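Local coordinates for endoglucanase (Bacillus akibai, PDB 1UWW), which hydrolyses internal beta-1,4-glucosidic linkages of cellulose and related glucans, the part modelled here being its family 28 carbohydrate-binding module, specific for non-crystalline cellulose, at residues Leu42-Glu45 with Ser50-Leu53. Residues are numbered along the deposited sequence; the frame is centred on the assembly and turned at random.
With CA (calcium ion), chain C.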
ATOM      1  N   LEU A  42       3.713   7.985  24.106  1.00 19.67           N
ATOM      2  CA  LEU A  42       4.469   6.804  23.689  1.00 20.07           C
ATOM      3  C   LEU A  42       5.191   6.292  24.921  1.00 20.49           C
ATOM      4  O   LEU A  42       6.067   6.978  25.466  1.00 20.88           O
ATOM      5  CB  LEU A  42       5.507   7.163  22.636  1.00 20.95           C
ATOM      6  CG  LEU A  42       5.057   7.346  21.206  1.00 21.81           C
ATOM      7  CD1 LEU A  42       6.112   8.070  20.376  1.00 21.92           C
ATOM      8  CD2 LEU A  42       4.746   5.999  20.584  1.00 21.66           C
ATOM      9  N   THR A  43       4.814   5.115  25.375  1.00 19.30           N
ATOM     10  CA  THR A  43       5.399   4.513  26.572  1.00 20.21           C
ATOM     11  C   THR A  43       5.867   3.092  26.304  1.00 20.80           C
ATOM     12  O   THR A  43       5.572   2.498  25.260  1.00 22.03           O
ATOM     13  CB  THR A  43       4.406   4.523  27.748  1.00 20.89           C
ATOM     14  OG1 THR A  43       3.260   3.753  27.405  1.00 22.70           O
ATOM     15  CG2 THR A  43       3.926   5.951  28.064  1.00 22.75           C
ATOM     16  N   ILE A  44       6.618   2.543  27.234  1.00 20.81           N
ATOM     17  CA  ILE A  44       7.067   1.179  27.120  1.00 20.52           C
ATOM     18  C   ILE A  44       6.149   0.296  27.975  1.00 21.19           C
ATOM     19  O   ILE A  44       6.006   0.525  29.181  1.00 21.95           O
ATOM     20  CB  ILE A  44       8.544   1.053  27.575  1.00 20.56           C
ATOM     21  CG1 ILE A  44       9.487   1.977  26.771  1.00 20.28           C
ATOM     22  CG2 ILE A  44       8.987  -0.415  27.457  1.00 21.02           C
ATOM     23  CD1 ILE A  44       9.299   1.942  25.277  1.00 20.99           C
ATOM     24  N   GLU A  45       5.519  -0.698  27.362  1.00 20.51           N
ATOM     25  CA  GLU A  45       4.524  -1.543  28.015  1.00 20.88           C
ATOM     26  C   GLU A  45       4.784  -3.022  27.666  1.00 21.43           C
ATOM     27  O   GLU A  45       5.310  -3.350  26.603  1.00 20.98           O
ATOM     28  CB  GLU A  45       3.105  -1.138  27.606  1.00 21.33           C
ATOM     29  CG  GLU A  45       2.775   0.338  27.779  1.00 22.37           C
ATOM     30  CD  GLU A  45       2.687   0.789  29.219  1.00 25.76           C
ATOM     31  OE1 GLU A  45       2.605  -0.083  30.133  1.00 29.46           O
ATOM     32  OE2 GLU A  45       2.728   2.033  29.405  1.00 26.80           O
ATOM     33  N   SER A  50       7.410  -9.457  26.679  1.00 20.69           N
ATOM     34  CA  SER A  50       8.540  -8.587  26.423  1.00 20.69           C
ATOM     35  C   SER A  50       8.058  -7.149  26.465  1.00 20.62           C
ATOM     36  O   SER A  50       6.881  -6.886  26.277  1.00 22.74           O
ATOM     37  CB  SER A  50       9.155  -8.916  25.064  1.00 20.82           C
ATOM     38  OG  SER A  50      10.360  -8.182  24.826  1.00 20.15           O
ATOM     39  N   ASN A  51       8.958  -6.220  26.676  1.00 19.84           N
ATOM     40  CA  ASN A  51       8.603  -4.821  26.667  1.00 19.77           C
ATOM     41  C   ASN A  51       8.585  -4.274  25.242  1.00 17.77           C
ATOM     42  O   ASN A  51       9.414  -4.639  24.414  1.00 17.92           O
ATOM     43  CB  ASN A  51       9.565  -4.027  27.535  1.00 20.38           C
ATOM     44  CG  ASN A  51       9.349  -4.274  28.996  1.00 23.64           C
ATOM     45  OD1 ASN A  51       8.218  -4.172  29.508  1.00 27.19           O
ATOM     46  ND2 ASN A  51      10.418  -4.629  29.683  1.00 26.33           N
ATOM     47  N   ALA A  52       7.633  -3.384  24.977  1.00 18.27           N
ATOM     48  CA  ALA A  52       7.340  -2.919  23.630  1.00 17.47           C
ATOM     49  C   ALA A  52       7.009  -1.422  23.648  1.00 17.84           C
ATOM     50  O   ALA A  52       6.520  -0.900  24.632  1.00 18.60           O
ATOM     51  CB  ALA A  52       6.185  -3.696  23.100  1.00 18.04           C
ATOM     52  N   LEU A  53       7.268  -0.736  22.548  1.00 16.66           N
ATOM     53  CA  LEU A  53       6.849   0.651  22.337  1.00 17.58           C
ATOM     54  C   LEU A  53       5.320   0.644  22.148  1.00 17.77           C
ATOM     55  O   LEU A  53       4.806  -0.124  21.350  1.00 18.36           O
ATOM     56  CB  LEU A  53       7.516   1.190  21.087  1.00 17.40           C
ATOM     57  CG  LEU A  53       7.255   2.657  20.743  1.00 18.41           C
ATOM     58  CD1 LEU A  53       7.871   3.580  21.771  1.00 19.00           C
ATOM     59  CD2 LEU A  53       7.766   2.970  19.347  1.00 18.94           C
TER
HETATM   60 CA    CA C1192      11.047  -6.098  23.752  1.00 17.48          CA
HETATM   61  O   HOH W   1      12.559  -7.583  22.735  1.00 19.16           O
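Glu45 and Ala52 form an antiparallel hydrogen-bonded pair in the beta hairpin of strands 43-47 and 50-58, at the margin of the six-stranded sheet of this beta-sandwich module. Glu45 N donates to Ala52 O at 2.9 Å, nearly straight and in the carbonyl plane; the return bond, from Ala52 N to Glu45 O, is more bent at 138°, with the donor tilted 29° from the Glu45 carbonyl plane. Ala52 O also takes a CA-H...O contact from Ile44 CA at 3.3 Å.

Ile44 and Leu53, the adjoining non-hydrogen-bonded pair, point to the face opposite Glu45 and Ala52. Ile44 CD1 reaches Leu53 CD1, and Leu42 CD2 meets that same methyl at 4.1 Å. With CG anti to the backbone N (chi1 -177°), Leu53 puts CD1 between Leu42 and Ile44; its side chain also touches Trp30 and Phe22. The CG2 branch of Ile44 instead crosses the Asn51 side chain at about a right angle, 3.7 Å from its CB.

Farther out, Thr43 OG1 donates to the anti lone pair of Glu45 OE2 at 2.7 Å, an intrastrand bond consistent with the folded-back Glu45 side chain. Strand 180-189 flanks 50-58 and places Phe182 against Ala52 and Glu45; it also supplies Asp184 to a calcium ion bound with Val21 and Glu23. The hairpin contributes Asn51 O at 2.3 Å and Ser50 OG at 2.4 Å to this calcium, which a water also binds.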